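Local coordinates for protein beta-galactosidase/beta-glucuronidase (Faecalibacterium prausnitzii L2-6, PDB 6MVF) that binds flavin mononucleotide and probably hydrolyses beta-glucuronides as a family 2 glycoside hydrolase of a gut bacterium, at residues S29-W34 with T49-W54; V93-L98 with G158-V163. All coordinates share one frame; numbering follows the deposited sequence.

In the fold
Both interactions lie in the sugar-binding domain of this family 2 glycosidase, on loops at the ends of beta-strands, with their centres about 9 Å apart and away from the FMN pocket. Interaction 1 is smaller and partly solvent-exposed: one backbone hydrogen bond and a leucine laid on a tryptophan. Interaction 2 is buried and almost twice as extensive, with three backbone hydrogen bonds, a bridging water and a row of alanines against longer side chains. The two are joined directly by backbone and side-chain amide hydrogen bonds, so segment 158-163 lies between 93-98 and the loops of interaction 1.

Interaction 1. Residues S29-W34 with T49-W54; sequences SLNEGW and TLPHTW
L50 lies over one face of the W34 indole, its CG making a CH-pi contact 3.9 Å from the centroid of the five-membered ring. The methyl CD1 is offset toward the rim of that face, 3.5 Å from W34 NE1. Next to the indole, on the side of L50 that faces 29-34, the N31 side chain crosses that of L50 at about a right angle, CB to CB 4.0 Å. N31 CB also touches the backbone, 3.4 Å from L50 O. One bond ties the backbones, L50 N to N31 O at 2.8 Å, nearly straight at 162° and in the carbonyl plane. T49 CG2 packs 3.5 Å from N31 O; a chi1 of -65° puts OG1 beside the backbone N and turns CG2 anti to it. These loops belong to the two-sheet antiparallel sugar-binding domain: 29-34 passes from strand 26-29 of one sheet to strand 34-37 of the other, and 49-54 leaves edge strand 46-48, the neighbour of 34-37. W34 NE1 donates to L30 O at 2.8 Å, the acceptor close to the ring plane, which helps set the indole's rotation. Replacing W34 with an alanine is likely to leave L30 O without this donor and L50 CG and CD1 without their ring face. Further out, R75, L134 and I136 pack on W34, while L159 and V163 touch L50. V163 N donates to N31 OD1, positioning the amide.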
loop_
_atom_site.group_PDB
_atom_site.type_symbol
_atom_site.label_atom_id
_atom_site.label_comp_id
_atom_site.label_asym_id
_atom_site.label_seq_id
_atom_site.Cartn_x
_atom_site.Cartn_y
_atom_site.Cartn_z
ATOM N N SER A 29 -1.727 18.302 9.939
ATOM C CA SER A 29 -0.411 18.732 9.503
ATOM C C SER A 29 -0.515 20.051 8.748
ATOM O O SER A 29 -1.363 20.212 7.867
ATOM C CB SER A 29 0.240 17.679 8.623
ATOM O OG SER A 29 1.535 18.134 8.261
ATOM N N LEU A 30 0.346 21.000 9.099
ATOM C CA LEU A 30 0.406 22.267 8.388
ATOM C C LEU A 30 1.767 22.416 7.733
ATOM O O LEU A 30 2.432 23.439 7.918
ATOM C CB LEU A 30 0.184 23.446 9.326
ATOM C CG LEU A 30 -1.130 23.633 10.047
ATOM C CD1 LEU A 30 -0.883 24.616 11.196
ATOM C CD2 LEU A 30 -2.166 24.163 9.079
ATOM N N ASN A 31 2.213 21.411 6.993
ATOM C CA ASN A 31 3.543 21.493 6.407
ATOM C C ASN A 31 3.556 22.164 5.039
ATOM O O ASN A 31 4.625 22.576 4.580
ATOM C CB ASN A 31 4.157 20.091 6.318
ATOM C CG ASN A 31 4.636 19.567 7.681
ATOM O OD1 ASN A 31 4.525 20.252 8.709
ATOM N ND2 ASN A 31 5.179 18.351 7.687
ATOM N N GLU A 32 2.403 22.295 4.389
ATOM C CA GLU A 32 2.311 22.808 3.031
ATOM C C GLU A 32 1.953 24.290 3.009
ATOM O O GLU A 32 1.403 24.835 3.967
ATOM C CB GLU A 32 1.274 22.019 2.237
ATOM C CG GLU A 32 1.730 20.624 1.893
ATOM C CD GLU A 32 0.576 19.653 1.816
ATOM O OE1 GLU A 32 -0.511 19.969 2.366
ATOM O OE2 GLU A 32 0.760 18.572 1.205
ATOM N N GLY A 33 2.284 24.939 1.896
ATOM C CA GLY A 33 1.729 26.248 1.590
ATOM C C GLY A 33 2.376 27.443 2.258
ATOM O O GLY A 33 1.685 28.411 2.600
ATOM N N TRP A 34 3.690 27.424 2.430
ATOM C CA TRP A 34 4.382 28.470 3.158
ATOM C C TRP A 34 5.126 29.373 2.189
ATOM O O TRP A 34 5.646 28.922 1.162
ATOM C CB TRP A 34 5.384 27.891 4.176
ATOM C CG TRP A 34 4.765 27.083 5.266
ATOM C CD1 TRP A 34 4.409 25.761 5.212
ATOM C CD2 TRP A 34 4.429 27.533 6.586
ATOM N NE1 TRP A 34 3.880 25.367 6.415
ATOM C CE2 TRP A 34 3.884 26.432 7.277
ATOM C CE3 TRP A 34 4.552 28.754 7.253
ATOM C CZ2 TRP A 34 3.458 26.519 8.601
ATOM C CZ3 TRP A 34 4.123 28.841 8.570
ATOM C CH2 TRP A 34 3.585 27.732 9.229
ATOM N N THR A 49 7.824 24.054 1.231
ATOM C CA THR A 49 7.102 23.061 2.009
ATOM C C THR A 49 7.977 22.598 3.172
ATOM O O THR A 49 9.189 22.433 3.015
ATOM C CB THR A 49 6.685 21.893 1.112
ATOM O OG1 THR A 49 5.749 22.373 0.133
ATOM C CG2 THR A 49 6.025 20.795 1.918
ATOM N N LEU A 50 7.369 22.444 4.360
ATOM C CA LEU A 50 8.084 21.921 5.527
ATOM C C LEU A 50 8.168 20.395 5.477
ATOM O O LEU A 50 7.250 19.736 4.979
ATOM C CB LEU A 50 7.386 22.331 6.817
ATOM C CG LEU A 50 7.060 23.808 6.974
ATOM C CD1 LEU A 50 6.524 24.051 8.383
ATOM C CD2 LEU A 50 8.287 24.667 6.645
ATOM N N PRO A 51 9.246 19.792 6.026
ATOM C CA PRO A 51 10.428 20.345 6.712
ATOM C C PRO A 51 11.308 21.219 5.862
ATOM O O PRO A 51 11.529 20.906 4.701
ATOM C CB PRO A 51 11.218 19.092 7.136
ATOM C CG PRO A 51 10.623 17.970 6.378
ATOM C CD PRO A 51 9.189 18.327 6.176
ATOM N N HIS A 52 11.841 22.289 6.448
ATOM C CA HIS A 52 12.601 23.238 5.657
ATOM C C HIS A 52 13.709 23.889 6.467
ATOM O O HIS A 52 13.542 24.217 7.646
ATOM C CB HIS A 52 11.692 24.329 5.081
ATOM C CG HIS A 52 12.436 25.341 4.277
ATOM N ND1 HIS A 52 12.900 26.521 4.815
ATOM C CD2 HIS A 52 12.855 25.321 2.987
ATOM C CE1 HIS A 52 13.553 27.195 3.886
ATOM N NE2 HIS A 52 13.540 26.489 2.768
ATOM N N THR A 53 14.840 24.083 5.814
ATOM C CA THR A 53 15.865 24.981 6.308
ATOM C C THR A 53 16.391 25.791 5.140
ATOM O O THR A 53 16.532 25.270 4.033
ATOM C CB THR A 53 17.030 24.244 6.972
ATOM O OG1 THR A 53 18.060 25.197 7.275
ATOM C CG2 THR A 53 17.580 23.137 6.058
ATOM N N TRP A 54 16.686 27.065 5.382
ATOM C CA TRP A 54 17.327 27.857 4.337
ATOM C C TRP A 54 18.828 27.565 4.220
ATOM O O TRP A 54 19.465 28.068 3.293
ATOM C CB TRP A 54 17.055 29.361 4.564
ATOM C CG TRP A 54 17.603 29.938 5.856
ATOM C CD1 TRP A 54 18.915 30.274 6.133
ATOM C CD2 TRP A 54 16.854 30.249 7.042
ATOM N NE1 TRP A 54 19.020 30.757 7.424
ATOM C CE2 TRP A 54 17.776 30.753 8.002
ATOM C CE3 TRP A 54 15.499 30.140 7.390
ATOM C CZ2 TRP A 54 17.378 31.160 9.280
ATOM C CZ3 TRP A 54 15.104 30.545 8.657
ATOM C CH2 TRP A 54 16.043 31.049 9.590
#

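Interaction 2. Residues V93-L98 with G158-V163; sequences VLAAAL and GLYRGV
A95 and A97 set their methyl groups against Y160: A97 CB lies 3.6 Å from Y160 CE1, and A95 CB 3.7 Å from Y160 CZ. With chi1 at 64°, the tyrosine CG sits between its own backbone N and carbonyl carbon, and the ring reaches across to segment 93-98, its CE1 to OH side meeting the two methyls. L159 CD2 supplies a second apolar patch, meeting V93 CG1 at 3.8 Å, roughly at right angles, and also reaching A96 CB. In the sugar-binding domain 93-98 leaves strand 88-93 of one sheet for strand 99-104 of the other, and 158-163 leads into strand 163-168. V93 and V163 form an antiparallel non-hydrogen-bonded pair, while A97 and G158 form an isolated hydrogen-bonded bridge with the register shifted by one. That bridge has A97 N on G158 O and G158 N on A97 O, both 3.0 Å. At the other end L94 N donates to G162 O, 166° at the hydrogen. Between the two bridges a water links the chains, donating to A95 O at 2.7 Å and to G162 O while accepting from R161 N. R161 forms the polar edge: its CB meets L94 CB at 3.7 Å, its chain, extended from CG to NE, passes A95 CB, and Y160 OH stands 3.4 Å above one guanidinium face, offset to the rim. L94 O lies at the guanidinium edge. R161 NH2 is hydrogen-bonded to Q338 O and Q303 OE1, R161 NH1 to F116 O, and Y160 OH to G115 O.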
loop_
_atom_site.group_PDB
_atom_site.type_symbol
_atom_site.label_atom_id
_atom_site.label_comp_id
_atom_site.label_asym_id
_atom_site.label_seq_id
_atom_site.Cartn_x
_atom_site.Cartn_y
_atom_site.Cartn_z
ATOM N N VAL A 93 4.894 23.541 16.970
ATOM C CA VAL A 93 6.134 23.596 16.195
ATOM C C VAL A 93 7.048 22.489 16.703
ATOM O O VAL A 93 7.342 22.424 17.904
ATOM C CB VAL A 93 6.818 24.967 16.325
ATOM C CG1 VAL A 93 8.142 24.983 15.556
ATOM C CG2 VAL A 93 5.886 26.093 15.855
ATOM N N LEU A 94 7.503 21.611 15.805
ATOM C CA LEU A 94 8.280 20.461 16.273
ATOM C C LEU A 94 9.750 20.803 16.475
ATOM O O LEU A 94 10.455 20.038 17.147
ATOM C CB LEU A 94 8.132 19.268 15.312
ATOM C CG LEU A 94 6.694 18.739 15.163
ATOM C CD1 LEU A 94 6.541 17.702 14.023
ATOM C CD2 LEU A 94 6.163 18.197 16.482
ATOM N N ALA A 95 10.205 21.929 15.909
ATOM C CA ALA A 95 11.511 22.536 16.153
ATOM C C ALA A 95 11.650 23.812 15.323
ATOM O O ALA A 95 11.215 23.878 14.167
ATOM C CB ALA A 95 12.668 21.568 15.840
ATOM N N ALA A 96 12.255 24.839 15.903
ATOM C CA ALA A 96 12.500 26.091 15.196
ATOM C C ALA A 96 13.919 26.537 15.530
ATOM O O ALA A 96 14.182 27.015 16.639
ATOM C CB ALA A 96 11.470 27.160 15.574
ATOM N N ALA A 97 14.824 26.398 14.569
ATOM C CA ALA A 97 16.243 26.623 14.809
ATOM C C ALA A 97 16.594 28.053 14.420
ATOM O O ALA A 97 16.489 28.402 13.240
ATOM C CB ALA A 97 17.064 25.618 14.005
ATOM N N LEU A 98 17.016 28.883 15.387
ATOM C CA LEU A 98 17.287 28.548 16.791
ATOM C C LEU A 98 16.324 29.200 17.789
ATOM O O LEU A 98 16.242 28.801 18.951
ATOM C CB LEU A 98 18.692 28.996 17.156
ATOM C CG LEU A 98 19.814 28.329 16.394
ATOM C CD1 LEU A 98 21.138 28.978 16.790
ATOM C CD2 LEU A 98 19.809 26.825 16.695
ATOM N N GLY A 158 15.652 27.461 10.568
ATOM C CA GLY A 158 14.331 27.271 10.014
ATOM C C GLY A 158 13.460 26.241 10.701
ATOM O O GLY A 158 13.734 25.805 11.825
ATOM N N LEU A 159 12.383 25.864 10.011
ATOM C CA LEU A 159 11.376 24.941 10.529
ATOM C C LEU A 159 11.649 23.554 9.945
ATOM O O LEU A 159 10.966 23.083 9.037
ATOM C CB LEU A 159 9.982 25.441 10.166
ATOM C CG LEU A 159 9.488 26.721 10.809
ATOM C CD1 LEU A 159 8.140 27.079 10.215
ATOM C CD2 LEU A 159 9.394 26.517 12.319
ATOM N N TYR A 160 12.674 22.892 10.469
ATOM C CA TYR A 160 13.232 21.742 9.768
ATOM C C TYR A 160 12.555 20.418 10.153
ATOM O O TYR A 160 13.008 19.354 9.714
ATOM C CB TYR A 160 14.750 21.685 9.990
ATOM C CG TYR A 160 15.132 21.459 11.418
ATOM C CD1 TYR A 160 15.286 22.520 12.300
ATOM C CD2 TYR A 160 15.323 20.163 11.900
ATOM C CE1 TYR A 160 15.635 22.288 13.634
ATOM C CE2 TYR A 160 15.667 19.920 13.211
ATOM C CZ TYR A 160 15.827 20.974 14.081
ATOM O OH TYR A 160 16.170 20.698 15.397
ATOM N N ARG A 161 11.471 20.472 10.943
ATOM C CA ARG A 161 10.702 19.294 11.327
ATOM C C ARG A 161 9.212 19.397 11.028
ATOM O O ARG A 161 8.503 18.394 11.187
ATOM C CB ARG A 161 10.862 18.994 12.827
ATOM C CG ARG A 161 12.250 18.516 13.229
ATOM C CD ARG A 161 12.307 18.048 14.685
ATOM N NE ARG A 161 13.681 17.714 15.009
ATOM C CZ ARG A 161 14.237 17.810 16.212
ATOM N NH1 ARG A 161 13.529 18.225 17.257
ATOM N NH2 ARG A 161 15.522 17.497 16.358
ATOM N N GLY A 162 8.717 20.569 10.620
ATOM C CA GLY A 162 7.313 20.767 10.326
ATOM C C GLY A 162 6.561 21.327 11.515
ATOM O O GLY A 162 7.109 21.536 12.600
ATOM N N VAL A 163 5.260 21.539 11.289
ATOM C CA VAL A 163 4.369 22.275 12.189
ATOM C C VAL A 163 2.994 21.608 12.165
ATOM O O VAL A 163 2.544 21.139 11.117
ATOM C CB VAL A 163 4.268 23.776 11.780
ATOM C CG1 VAL A 163 3.218 24.507 12.600
ATOM C CG2 VAL A 163 5.619 24.487 11.907
HETATM O O HOH W 1 9.729 22.533 12.310
#